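Local structure of endonuclease V (Bacillus subtilis, 3GA2) at residues A[31-36]-A[195-200]; A[40-45]-A[216-221]; A[186-191]-A[212-217]. The protein probably acts in DNA repair as a magnesium-dependent endonuclease that nicks double-stranded DNA at the second phosphodiester bond 3' to a deoxyinosine. The protein carries 1 engineered substitution. All blocks are in the same frame, centred on the assembly; numbering follows the deposited sequence.

Contact 1. Residues A[31-36]-A[195-200]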
ATOM      1  N   SER A  31      10.479  -3.293  13.762  1.00 23.01           N
ATOM      2  CA  SER A  31      11.231  -4.368  14.401  1.00 23.35           C
ATOM      3  C   SER A  31      10.636  -5.765  14.220  1.00 23.30           C
ATOM      4  O   SER A  31      11.366  -6.756  14.174  1.00 20.41           O
ATOM      5  CB  SER A  31      11.362  -4.092  15.895  1.00 27.40           C
ATOM      6  OG  SER A  31      10.101  -4.211  16.527  1.00 27.61           O
ATOM      7  N   PRO A  32       9.304  -5.867  14.122  1.00 21.98           N
ATOM      8  CA  PRO A  32       8.685  -7.184  13.954  1.00 16.07           C
ATOM      9  C   PRO A  32       9.228  -8.025  12.790  1.00 23.79           C
ATOM     10  O   PRO A  32       9.388  -7.540  11.670  1.00 17.61           O
ATOM     11  CB  PRO A  32       7.208  -6.839  13.796  1.00 21.70           C
ATOM     12  CG  PRO A  32       7.067  -5.618  14.669  1.00 18.98           C
ATOM     13  CD  PRO A  32       8.274  -4.820  14.263  1.00 17.00           C
ATOM     14  N   THR A  33       9.521  -9.288  13.079  1.00 14.97           N
ATOM     15  CA  THR A  33      10.014 -10.214  12.072  1.00 18.23           C
ATOM     16  C   THR A  33       8.857 -11.167  11.807  1.00 19.22           C
ATOM     17  O   THR A  33       8.284 -11.725  12.740  1.00 22.53           O
ATOM     18  CB  THR A  33      11.250 -11.011  12.576  1.00 20.63           C
ATOM     19  OG1 THR A  33      12.367 -10.129  12.710  1.00 24.09           O
ATOM     20  CG2 THR A  33      11.617 -12.113  11.597  1.00 24.78           C
ATOM     21  N   ILE A  34       8.497 -11.342  10.543  1.00 16.97           N
ATOM     22  CA  ILE A  34       7.382 -12.218  10.220  1.00 24.11           C
ATOM     23  C   ILE A  34       7.699 -13.093   9.023  1.00 17.73           C
ATOM     24  O   ILE A  34       7.858 -12.606   7.903  1.00 20.65           O
ATOM     25  CB  ILE A  34       6.089 -11.383   9.980  1.00 22.08           C
ATOM     26  CG1 ILE A  34       4.916 -12.293   9.619  1.00 23.60           C
ATOM     27  CG2 ILE A  34       6.329 -10.362   8.895  1.00 36.90           C
ATOM     28  CD1 ILE A  34       4.885 -12.743   8.178  1.00 29.32           C
ATOM     29  N   HIS A  35       7.805 -14.392   9.279  1.00 20.61           N
ATOM     30  CA  HIS A  35       8.109 -15.357   8.233  1.00 21.55           C
ATOM     31  C   HIS A  35       6.907 -15.603   7.347  1.00 18.50           C
ATOM     32  O   HIS A  35       5.769 -15.662   7.816  1.00 16.66           O
ATOM     33  CB  HIS A  35       8.549 -16.695   8.833  1.00 26.72           C
ATOM     34  CG  HIS A  35       9.860 -16.637   9.547  1.00 36.66           C
ATOM     35  ND1 HIS A  35       9.994 -16.111  10.814  1.00 44.85           N
ATOM     36  CD2 HIS A  35      11.099 -17.029   9.169  1.00 45.25           C
ATOM     37  CE1 HIS A  35      11.260 -16.183  11.186  1.00 40.77           C
ATOM     38  NE2 HIS A  35      11.952 -16.735  10.205  1.00 38.92           N
ATOM     39  N   PRO A  36       7.154 -15.761   6.045  1.00 16.30           N
ATOM     40  CA  PRO A  36       6.108 -16.008   5.056  1.00 14.62           C
ATOM     41  C   PRO A  36       5.247 -17.224   5.389  1.00 16.95           C
ATOM     42  O   PRO A  36       4.028 -17.177   5.264  1.00 16.18           O
ATOM     43  CB  PRO A  36       6.900 -16.192   3.769  1.00 14.11           C
ATOM     44  CG  PRO A  36       8.065 -15.282   3.971  1.00 16.64           C
ATOM     45  CD  PRO A  36       8.462 -15.581   5.392  1.00 12.72           C
ATOM     46  N   TYR A 195       5.054  -2.091  11.445  1.00  4.59           N
ATOM     47  CA  TYR A 195       4.964  -3.337  12.199  1.00  6.03           C
ATOM     48  C   TYR A 195       5.611  -4.540  11.509  1.00  7.58           C
ATOM     49  O   TYR A 195       5.160  -5.676  11.668  1.00  6.56           O
ATOM     50  CB  TYR A 195       3.494  -3.652  12.500  1.00 12.37           C
ATOM     51  CG  TYR A 195       2.727  -2.496  13.099  1.00 11.67           C
ATOM     52  CD1 TYR A 195       3.219  -1.806  14.197  1.00 21.41           C
ATOM     53  CD2 TYR A 195       1.497  -2.109  12.582  1.00 14.10           C
ATOM     54  CE1 TYR A 195       2.502  -0.754  14.770  1.00 21.74           C
ATOM     55  CE2 TYR A 195       0.772  -1.065  13.144  1.00  9.66           C
ATOM     56  CZ  TYR A 195       1.276  -0.392  14.235  1.00 19.75           C
ATOM     57  OH  TYR A 195       0.542   0.635  14.794  1.00 21.66           O
ATOM     58  N   ILE A 196       6.674  -4.292  10.752  1.00 11.74           N
ATOM     59  CA  ILE A 196       7.363  -5.360  10.036  1.00 11.95           C
ATOM     60  C   ILE A 196       8.708  -4.840   9.525  1.00  9.80           C
ATOM     61  O   ILE A 196       8.820  -3.669   9.156  1.00 14.04           O
ATOM     62  CB  ILE A 196       6.499  -5.831   8.845  1.00  8.23           C
ATOM     63  CG1 ILE A 196       7.161  -6.993   8.113  1.00 18.33           C
ATOM     64  CG2 ILE A 196       6.290  -4.665   7.875  1.00 13.83           C
ATOM     65  CD1 ILE A 196       6.293  -7.553   6.974  1.00  7.55           C
ATOM     66  N   ASP A 197       9.725  -5.703   9.508  1.00 15.96           N
ATOM     67  CA  ASP A 197      11.045  -5.301   9.030  1.00 15.58           C
ATOM     68  C   ASP A 197      11.176  -5.455   7.515  1.00 17.22           C
ATOM     69  O   ASP A 197      10.331  -6.074   6.860  1.00 12.25           O
ATOM     70  CB  ASP A 197      12.161  -6.081   9.743  1.00 13.92           C
ATOM     71  CG  ASP A 197      12.070  -7.580   9.541  1.00  9.99           C
ATOM     72  OD1 ASP A 197      11.549  -8.037   8.512  1.00 18.36           O
ATOM     73  OD2 ASP A 197      12.550  -8.319  10.425  1.00 28.00           O
ATOM     74  N   LEU A 198      12.233  -4.874   6.957  1.00 12.24           N
ATOM     75  CA  LEU A 198      12.452  -4.926   5.518  1.00 14.36           C
ATOM     76  C   LEU A 198      12.643  -6.347   5.005  1.00 12.76           C
ATOM     77  O   LEU A 198      12.149  -6.704   3.937  1.00 12.07           O
ATOM     78  CB  LEU A 198      13.665  -4.075   5.135  1.00 12.42           C
ATOM     79  CG  LEU A 198      13.874  -3.925   3.625  1.00 22.42           C
ATOM     80  CD1 LEU A 198      12.559  -3.507   2.970  1.00 15.96           C
ATOM     81  CD2 LEU A 198      14.967  -2.886   3.345  1.00 16.08           C
ATOM     82  N   ASP A 199      13.362  -7.156   5.772  1.00 13.85           N
ATOM     83  CA  ASP A 199      13.616  -8.531   5.388  1.00 14.45           C
ATOM     84  C   ASP A 199      12.320  -9.298   5.187  1.00 16.69           C
ATOM     85  O   ASP A 199      12.151 -10.000   4.193  1.00 16.06           O
ATOM     86  CB  ASP A 199      14.443  -9.232   6.457  1.00 19.48           C
ATOM     87  CG  ASP A 199      15.237 -10.372   5.901  1.00 36.97           C
ATOM     88  OD1 ASP A 199      16.212 -10.098   5.168  1.00 58.75           O
ATOM     89  OD2 ASP A 199      14.897 -11.539   6.184  1.00 46.81           O
ATOM     90  N   SER A 200      11.405  -9.167   6.142  1.00 13.81           N
ATOM     91  CA  SER A 200      10.133  -9.866   6.059  1.00  9.21           C
ATOM     92  C   SER A 200       9.291  -9.291   4.931  1.00  7.66           C
ATOM     93  O   SER A 200       8.612 -10.029   4.228  1.00 10.58           O
ATOM     94  CB  SER A 200       9.378  -9.763   7.386  1.00  6.65           C
ATOM     95  OG  SER A 200      10.161 -10.277   8.460  1.00 11.98           O
TER
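Asp-197 carries CG between its backbone N and its carbonyl carbon (chi1 60°), Thr-33 sets OG1 opposite its own carbonyl carbon, and these two rotations bring hydroxyl and carboxylate together. Thr-33 OG1 donates to Asp-197 OD2 at 2.9 Å, meeting the oxygen nearly head-on to its C-O bond. The second carboxylate oxygen serves the helix: Asp-197 OD1 accepts from Ser-200 N at 2.6 Å and from Ser-200 OG at 2.6 Å, the hydroxyl coming in on the syn side but 29° out of the carboxylate plane. With its proton committed there, Ser-200 OG receives Ile-34 N at 2.9 Å in a nearly straight bond (168°). A short relay thus runs from the loop amide through the serine to the aspartate. The arrangement is an N-cap: Asp-197 stands just before helix 198-207, and the connection between helix 14-25 and strand 41-52 passes over this start of the helix. Its main chain joins in, since Pro-32 O takes Asp-197 N at 2.9 Å and also faces the CA of Ile-196. Were Asp-197 an alanine, Thr-33 OG1 and Ser-200 N would probably lose their acceptor, and the Ser-200 hydroxyl would be free to turn away from Ile-34. Apolar packing flanks the polar cluster. Ile-34 CG2 presses tightly on Ile-196 CD1 at 3.4 Å and on Ser-200 CB at 3.5 Å, while the Ile-34 side chain also reaches Ile-204 further along the helix. At the other end the Pro-32 ring lies against the peptide of Tyr-195, with Pro-32 CB 3.2 Å from Tyr-195 O.

Contact 2. Residues A[40-45]-A[216-221]. Engineered in segment 40-45: Thr-42 (natural residue Gly).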
ATOM      1  N   ASN A  40      -1.484 -16.960   7.904  1.00 12.36           N
ATOM      2  CA  ASN A  40      -2.645 -17.647   7.351  1.00  9.30           C
ATOM      3  C   ASN A  40      -3.210 -16.950   6.113  1.00 15.83           C
ATOM      4  O   ASN A  40      -3.638 -17.604   5.162  1.00 14.19           O
ATOM      5  CB  ASN A  40      -3.760 -17.752   8.401  1.00 13.38           C
ATOM      6  CG  ASN A  40      -3.339 -18.532   9.638  1.00 18.84           C
ATOM      7  OD1 ASN A  40      -2.931 -19.688   9.546  1.00 18.67           O
ATOM      8  ND2 ASN A  40      -3.446 -17.899  10.806  1.00 18.11           N
ATOM      9  N   THR A  41      -3.222 -15.621   6.134  1.00 17.12           N
ATOM     10  CA  THR A  41      -3.757 -14.845   5.025  1.00 16.23           C
ATOM     11  C   THR A  41      -2.970 -13.558   4.762  1.00 12.98           C
ATOM     12  O   THR A  41      -2.272 -13.046   5.637  1.00 12.64           O
ATOM     13  CB  THR A  41      -5.224 -14.444   5.299  1.00 24.71           C
ATOM     14  OG1 THR A  41      -5.299 -13.738   6.546  1.00 18.25           O
ATOM     15  CG2 THR A  41      -6.115 -15.668   5.362  1.00 24.35           C
ATOM     16  N   THR A  42      -3.076 -13.053   3.539  1.00  8.52           N
ATOM     17  CA  THR A  42      -2.430 -11.804   3.164  1.00 11.94           C
ATOM     18  C   THR A  42      -3.478 -11.066   2.330  1.00 19.22           C
ATOM     19  O   THR A  42      -4.232 -11.684   1.570  1.00 17.82           O
ATOM     20  CB  THR A  42      -1.116 -12.021   2.340  1.00  9.98           C
ATOM     21  OG1 THR A  42      -1.429 -12.421   1.005  1.00 30.01           O
ATOM     22  CG2 THR A  42      -0.247 -13.084   2.981  1.00 20.05           C
ATOM     23  N   ALA A  43      -3.566  -9.753   2.495  1.00 12.20           N
ATOM     24  CA  ALA A  43      -4.542  -8.985   1.735  1.00 11.65           C
ATOM     25  C   ALA A  43      -3.839  -7.988   0.831  1.00  7.47           C
ATOM     26  O   ALA A  43      -2.703  -7.589   1.094  1.00 13.90           O
ATOM     27  CB  ALA A  43      -5.498  -8.257   2.690  1.00  8.66           C
ATOM     28  N   GLY A  44      -4.525  -7.604  -0.236  1.00  9.46           N
ATOM     29  CA  GLY A  44      -3.978  -6.638  -1.171  1.00  8.23           C
ATOM     30  C   GLY A  44      -4.933  -5.467  -1.239  1.00 13.86           C
ATOM     31  O   GLY A  44      -6.147  -5.664  -1.279  1.00 10.37           O
ATOM     32  N   VAL A  45      -4.393  -4.251  -1.259  1.00 11.41           N
ATOM     33  CA  VAL A  45      -5.213  -3.050  -1.299  1.00 13.87           C
ATOM     34  C   VAL A  45      -4.837  -2.158  -2.473  1.00 16.68           C
ATOM     35  O   VAL A  45      -3.654  -1.915  -2.736  1.00 16.13           O
ATOM     36  CB  VAL A  45      -5.038  -2.205  -0.012  1.00  6.29           C
ATOM     37  CG1 VAL A  45      -6.114  -1.130   0.063  1.00 10.12           C
ATOM     38  CG2 VAL A  45      -5.090  -3.102   1.213  1.00  4.77           C
ATOM     39  N   PRO A 216       2.881  -8.393  -6.597  1.00 17.74           N
ATOM     40  CA  PRO A 216       2.541  -9.625  -5.877  1.00 11.90           C
ATOM     41  C   PRO A 216       1.076  -9.992  -6.090  1.00 12.47           C
ATOM     42  O   PRO A 216       0.227  -9.114  -6.232  1.00 19.98           O
ATOM     43  CB  PRO A 216       2.885  -9.291  -4.422  1.00 12.25           C
ATOM     44  CG  PRO A 216       2.826  -7.786  -4.369  1.00 22.87           C
ATOM     45  CD  PRO A 216       3.409  -7.363  -5.688  1.00 10.34           C
ATOM     46  N   ILE A 217       0.787 -11.291  -6.121  1.00 13.64           N
ATOM     47  CA  ILE A 217      -0.568 -11.786  -6.360  1.00 15.43           C
ATOM     48  C   ILE A 217      -1.706 -10.963  -5.755  1.00 17.22           C
ATOM     49  O   ILE A 217      -2.595 -10.524  -6.473  1.00 12.34           O
ATOM     50  CB  ILE A 217      -0.716 -13.256  -5.902  1.00 17.89           C
ATOM     51  CG1 ILE A 217       0.221 -14.147  -6.721  1.00 27.71           C
ATOM     52  CG2 ILE A 217      -2.143 -13.730  -6.101  1.00 16.27           C
ATOM     53  CD1 ILE A 217       0.327 -15.564  -6.190  1.00 28.47           C
ATOM     54  N   PRO A 218      -1.697 -10.745  -4.428  1.00 21.16           N
ATOM     55  CA  PRO A 218      -2.760  -9.966  -3.777  1.00 19.68           C
ATOM     56  C   PRO A 218      -2.966  -8.576  -4.381  1.00 16.09           C
ATOM     57  O   PRO A 218      -4.099  -8.161  -4.625  1.00 15.23           O
ATOM     58  CB  PRO A 218      -2.289  -9.884  -2.328  1.00 15.62           C
ATOM     59  CG  PRO A 218      -1.515 -11.140  -2.156  1.00 21.81           C
ATOM     60  CD  PRO A 218      -0.716 -11.209  -3.434  1.00 14.36           C
ATOM     61  N   VAL A 219      -1.868  -7.861  -4.614  1.00 12.27           N
ATOM     62  CA  VAL A 219      -1.933  -6.515  -5.171  1.00 14.01           C
ATOM     63  C   VAL A 219      -2.366  -6.519  -6.632  1.00 11.51           C
ATOM     64  O   VAL A 219      -3.119  -5.648  -7.058  1.00 11.28           O
ATOM     65  CB  VAL A 219      -0.570  -5.794  -5.037  1.00  9.71           C
ATOM     66  CG1 VAL A 219      -0.685  -4.359  -5.526  1.00 15.63           C
ATOM     67  CG2 VAL A 219      -0.117  -5.811  -3.583  1.00 13.78           C
ATOM     68  N   ARG A 220      -1.898  -7.499  -7.398  1.00 17.51           N
ATOM     69  CA  ARG A 220      -2.269  -7.580  -8.807  1.00 17.69           C
ATOM     70  C   ARG A 220      -3.778  -7.804  -8.926  1.00 21.64           C
ATOM     71  O   ARG A 220      -4.431  -7.229  -9.799  1.00 16.79           O
ATOM     72  CB  ARG A 220      -1.525  -8.725  -9.496  1.00 18.96           C
ATOM     73  CG  ARG A 220      -1.881  -8.893 -10.962  1.00 24.71           C
ATOM     74  CD  ARG A 220      -1.438 -10.245 -11.493  1.00 40.11           C
ATOM     75  NE  ARG A 220      -1.603 -10.325 -12.944  1.00 54.02           N
ATOM     76  CZ  ARG A 220      -1.382 -11.417 -13.668  1.00 53.29           C
ATOM     77  NH1 ARG A 220      -0.985 -12.538 -13.078  1.00 59.24           N
ATOM     78  NH2 ARG A 220      -1.549 -11.387 -14.985  1.00 43.04           N
ATOM     79  N   LEU A 221      -4.330  -8.638  -8.047  1.00 16.86           N
ATOM     80  CA  LEU A 221      -5.761  -8.906  -8.072  1.00 15.75           C
ATOM     81  C   LEU A 221      -6.569  -7.675  -7.661  1.00 12.77           C
ATOM     82  O   LEU A 221      -7.584  -7.359  -8.275  1.00 15.55           O
ATOM     83  CB  LEU A 221      -6.101 -10.104  -7.169  1.00 11.13           C
ATOM     84  CG  LEU A 221      -5.584 -11.429  -7.747  1.00 14.92           C
ATOM     85  CD1 LEU A 221      -5.904 -12.590  -6.822  1.00 16.77           C
ATOM     86  CD2 LEU A 221      -6.217 -11.649  -9.122  1.00  9.11           C
TER
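Gly-44 and Pro-218 meet in a close, buried strand-to-helix contact, where the first turn of helix 217-235 rests on strand 41-52, within the central sheet. The short segments 41-45 and 217-221 run in roughly the same direction, their axes inclined at 36° and only 6.4 Å apart. Glycine makes this approach possible: Gly-44 CA lies 3.8 Å from Pro-218 O and 4.2 Å from Val-219 N, and a beta carbon on Gly-44 would point into the helix and collide with both of these backbone atoms. Proline supplies the matching surface. Its CB comes within 3.8 Å of Gly-44 N, and the ring lies along the strand backbone from Gly-44 back toward Thr-42. Having no amide hydrogen, Pro-218 fits the first turn of a helix, where backbone N-H groups lack an acceptor one turn earlier; the regular bonding begins with Arg-220 N to Pro-216 O. The setting is the RNase H-like fold of the endonuclease V family, in which strand 41-52 lies between strand 55-66 and strand 113-116. Pro-218 also touches Ile-65 of the former, and Val-219 turns to Leu-114 and Asp-116 of the latter. The Val-219 side chain is about 4 Å from that of Asp-116 and about 5 Å from that of Asp-46, both predicted magnesium ligands, so this helix turn packs right beside the presumed metal site. At the other end of the contact, Thr-42 is an engineered replacement of a natural glycine. Its chi1 of 74° brings OG1 across to the proline ring, 3.4 Å from Pro-218 CG, and this buried hydroxyl has no polar partner in the model.

Contact 3. Residues A[186-191]-A[212-217]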
ATOM      1  N   LYS A 186      10.268  -3.706 -15.692  1.00 26.05           N
ATOM      2  CA  LYS A 186      10.446  -2.641 -14.708  1.00 17.86           C
ATOM      3  C   LYS A 186      10.306  -3.150 -13.281  1.00 15.33           C
ATOM      4  O   LYS A 186       9.358  -3.856 -12.950  1.00 18.22           O
ATOM      5  CB  LYS A 186       9.432  -1.518 -14.941  1.00 16.35           C
ATOM      6  CG  LYS A 186       9.635  -0.295 -14.048  1.00 17.07           C
ATOM      7  CD  LYS A 186       8.609   0.778 -14.377  1.00 19.94           C
ATOM      8  CE  LYS A 186       8.816   2.046 -13.569  1.00 17.88           C
ATOM      9  NZ  LYS A 186       7.764   3.057 -13.890  1.00 13.07           N
ATOM     10  N   PRO A 187      11.252  -2.792 -12.411  1.00  7.68           N
ATOM     11  CA  PRO A 187      11.167  -3.254 -11.026  1.00 21.47           C
ATOM     12  C   PRO A 187      10.109  -2.490 -10.240  1.00 19.74           C
ATOM     13  O   PRO A 187       9.562  -1.493 -10.716  1.00 20.25           O
ATOM     14  CB  PRO A 187      12.576  -3.005 -10.500  1.00 20.01           C
ATOM     15  CG  PRO A 187      12.979  -1.766 -11.234  1.00 24.56           C
ATOM     16  CD  PRO A 187      12.494  -2.034 -12.640  1.00 17.85           C
ATOM     17  N   ILE A 188       9.800  -2.981  -9.048  1.00 14.43           N
ATOM     18  CA  ILE A 188       8.841  -2.304  -8.196  1.00 10.34           C
ATOM     19  C   ILE A 188       9.640  -1.717  -7.042  1.00 17.41           C
ATOM     20  O   ILE A 188      10.813  -2.043  -6.858  1.00 10.12           O
ATOM     21  CB  ILE A 188       7.771  -3.261  -7.640  1.00 14.18           C
ATOM     22  CG1 ILE A 188       8.439  -4.438  -6.928  1.00 16.76           C
ATOM     23  CG2 ILE A 188       6.855  -3.724  -8.768  1.00 13.76           C
ATOM     24  CD1 ILE A 188       7.525  -5.153  -5.970  1.00 24.47           C
ATOM     25  N   PHE A 189       9.004  -0.846  -6.270  1.00 13.66           N
ATOM     26  CA  PHE A 189       9.677  -0.220  -5.153  1.00 10.22           C
ATOM     27  C   PHE A 189       9.041  -0.610  -3.843  1.00  8.37           C
ATOM     28  O   PHE A 189       7.924  -0.228  -3.527  1.00  6.20           O
ATOM     29  CB  PHE A 189       9.707   1.285  -5.379  1.00  8.60           C
ATOM     30  CG  PHE A 189      10.364   1.646  -6.662  1.00 13.50           C
ATOM     31  CD1 PHE A 189       9.609   1.818  -7.821  1.00 12.05           C
ATOM     32  CD2 PHE A 189      11.751   1.670  -6.753  1.00  9.40           C
ATOM     33  CE1 PHE A 189      10.228   2.001  -9.053  1.00 15.05           C
ATOM     34  CE2 PHE A 189      12.381   1.852  -7.981  1.00 13.48           C
ATOM     35  CZ  PHE A 189      11.616   2.015  -9.135  1.00 11.76           C
ATOM     36  N   LEU A 190       9.803  -1.394  -3.095  1.00  8.29           N
ATOM     37  CA  LEU A 190       9.386  -1.956  -1.831  1.00  8.57           C
ATOM     38  C   LEU A 190       9.795  -1.181  -0.605  1.00  4.59           C
ATOM     39  O   LEU A 190      10.937  -0.730  -0.492  1.00  8.64           O
ATOM     40  CB  LEU A 190       9.952  -3.371  -1.713  1.00  1.74           C
ATOM     41  CG  LEU A 190       9.708  -4.118  -0.393  1.00  9.85           C
ATOM     42  CD1 LEU A 190       8.297  -4.689  -0.405  1.00  7.71           C
ATOM     43  CD2 LEU A 190      10.724  -5.261  -0.234  1.00  9.29           C
ATOM     44  N   SER A 191       8.858  -1.044   0.321  1.00  6.43           N
ATOM     45  CA  SER A 191       9.138  -0.377   1.580  1.00  9.22           C
ATOM     46  C   SER A 191       8.273  -1.015   2.641  1.00 11.93           C
ATOM     47  O   SER A 191       7.196  -1.540   2.353  1.00 14.21           O
ATOM     48  CB  SER A 191       8.843   1.127   1.505  1.00  4.08           C
ATOM     49  OG  SER A 191       7.469   1.388   1.318  1.00  9.25           O
ATOM     50  N   GLU A 212       4.102 -13.535 -14.079  1.00 45.65           N
ATOM     51  CA  GLU A 212       2.937 -13.117 -14.853  1.00 33.91           C
ATOM     52  C   GLU A 212       2.832 -11.597 -14.734  1.00 31.65           C
ATOM     53  O   GLU A 212       2.392 -10.915 -15.660  1.00 32.35           O
ATOM     54  CB  GLU A 212       1.671 -13.767 -14.289  1.00 36.55           C
ATOM     55  CG  GLU A 212       0.651 -14.182 -15.336  1.00 53.25           C
ATOM     56  CD  GLU A 212       1.015 -15.488 -16.024  1.00 57.37           C
ATOM     57  OE1 GLU A 212       2.121 -15.577 -16.600  1.00 55.74           O
ATOM     58  OE2 GLU A 212       0.188 -16.426 -15.988  1.00 59.27           O
ATOM     59  N   SER A 213       3.243 -11.082 -13.579  1.00 28.67           N
ATOM     60  CA  SER A 213       3.221  -9.650 -13.307  1.00 32.00           C
ATOM     61  C   SER A 213       4.308  -9.284 -12.312  1.00 28.04           C
ATOM     62  O   SER A 213       4.841 -10.145 -11.609  1.00 27.58           O
ATOM     63  CB  SER A 213       1.867  -9.231 -12.740  1.00 30.72           C
ATOM     64  OG  SER A 213       0.834  -9.466 -13.681  1.00 59.74           O
ATOM     65  N   ARG A 214       4.641  -8.003 -12.249  1.00 16.77           N
ATOM     66  CA  ARG A 214       5.666  -7.553 -11.317  1.00 22.45           C
ATOM     67  C   ARG A 214       5.047  -7.229  -9.959  1.00 17.36           C
ATOM     68  O   ARG A 214       5.756  -6.905  -9.009  1.00 13.16           O
ATOM     69  CB  ARG A 214       6.380  -6.319 -11.865  1.00 21.44           C
ATOM     70  CG  ARG A 214       5.458  -5.170 -12.199  1.00 16.77           C
ATOM     71  CD  ARG A 214       6.256  -3.961 -12.657  1.00 21.12           C
ATOM     72  NE  ARG A 214       5.382  -2.836 -12.975  1.00 21.95           N
ATOM     73  CZ  ARG A 214       5.671  -1.570 -12.702  1.00 18.75           C
ATOM     74  NH1 ARG A 214       6.816  -1.258 -12.102  1.00 16.96           N
ATOM     75  NH2 ARG A 214       4.814  -0.619 -13.027  1.00 12.84           N
ATOM     76  N   LEU A 215       3.725  -7.316  -9.874  1.00  7.85           N
ATOM     77  CA  LEU A 215       3.039  -7.041  -8.624  1.00 18.14           C
ATOM     78  C   LEU A 215       2.684  -8.337  -7.921  1.00 14.92           C
ATOM     79  O   LEU A 215       2.235  -9.289  -8.554  1.00 16.15           O
ATOM     80  CB  LEU A 215       1.746  -6.262  -8.868  1.00 15.67           C
ATOM     81  CG  LEU A 215       1.854  -4.932  -9.604  1.00 27.44           C
ATOM     82  CD1 LEU A 215       0.458  -4.355  -9.747  1.00 22.55           C
ATOM     83  CD2 LEU A 215       2.759  -3.967  -8.847  1.00 21.66           C
ATOM     84  N   PRO A 216       2.881  -8.393  -6.597  1.00 17.74           N
ATOM     85  CA  PRO A 216       2.541  -9.625  -5.877  1.00 11.90           C
ATOM     86  C   PRO A 216       1.076  -9.992  -6.090  1.00 12.47           C
ATOM     87  O   PRO A 216       0.227  -9.114  -6.232  1.00 19.98           O
ATOM     88  CB  PRO A 216       2.885  -9.291  -4.422  1.00 12.25           C
ATOM     89  CG  PRO A 216       2.826  -7.786  -4.369  1.00 22.87           C
ATOM     90  CD  PRO A 216       3.409  -7.363  -5.688  1.00 10.34           C
ATOM     91  N   ILE A 217       0.787 -11.291  -6.121  1.00 13.64           N
ATOM     92  CA  ILE A 217      -0.568 -11.786  -6.360  1.00 15.43           C
ATOM     93  C   ILE A 217      -1.706 -10.963  -5.755  1.00 17.22           C
ATOM     94  O   ILE A 217      -2.595 -10.524  -6.473  1.00 12.34           O
ATOM     95  CB  ILE A 217      -0.716 -13.256  -5.902  1.00 17.89           C
ATOM     96  CG1 ILE A 217       0.221 -14.147  -6.721  1.00 27.71           C
ATOM     97  CG2 ILE A 217      -2.143 -13.730  -6.101  1.00 16.27           C
ATOM     98  CD1 ILE A 217       0.327 -15.564  -6.190  1.00 28.47           C
TER
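Arg-214 reaches across to Lys-186, Pro-187 and Ile-188 along its length, from CB to NH1. The guanidinium meets Pro-187 O at its edge, near the group's plane, but the bond is weak: Arg-214 NH1 is 3.1 Å from Pro-187 O and the angle at the hydrogen is only 122°. Beside it the aliphatic chain of Lys-186 crosses at a slant, bringing Lys-186 CD to 3.5 Å from Arg-214 NH1. Of the arginine methylenes CD comes nearest, Arg-214 CD lying 3.1 Å from Lys-186 O. Ile-188 runs past the arginine in the opposite sense, its CG2 resting 3.4 Å from Arg-214 O and 3.9 Å from Arg-214 CD. The same methyl touches Leu-215 CD2 at 4.1 Å, a looser apolar contact. The first torsion of Arg-214, chi1 56°, places CG between backbone N and carbonyl carbon, and from there the chain runs extended to NE, carrying the guanidinium alongside the start of the strand. In the RNase H-like sheet that strand, 188-194, is flanked by strands 140-144 and 173-179, so the contact ties the connection between helices 198-207 and 217-235 to the beginning of a sheet strand. Ile-188 is fixed by backbone bonding to Leu-179 and by packing on Ile-143. Further out, Lys-145 O accepts a hydrogen bond from Arg-214 NH1 and a weak one from Lys-186 NZ; this shared carbonyl probably eases the nearness of two like charges, whose NZ and NH1 are 4.8 Å apart. Arg-214 O is hydrogen-bonded to Thr-181 OG1, which probably steadies the backbone there. Leu-215, next in the chain, has its side chain about 5 Å from that of Asp-116, a predicted magnesium ligand.

In the fold
Along the chain the segments come in the order 31-36, 40-45, 186-191, 195-200 and the overlapping 212-217 and 216-221, so both early segments are paired with late ones. Contacts 2 and 3 have centres 12 Å apart, share Pro-216 and Ile-217, and reach the same mixed sheet through strands 41-52 and 188-194; the way into helix 217-235 bridges the middle of the sheet, across strands 113-116 and 140-144, close to the predicted magnesium ligands. Contact 1 lies farther off, about 17 Å and 18 Å from the centres of contacts 2 and 3, and meets contact 3 where Leu-198 packs on Leu-190. Contacts 1 and 2 join N-terminal to C-terminal parts, contact 3 two pieces of the latter.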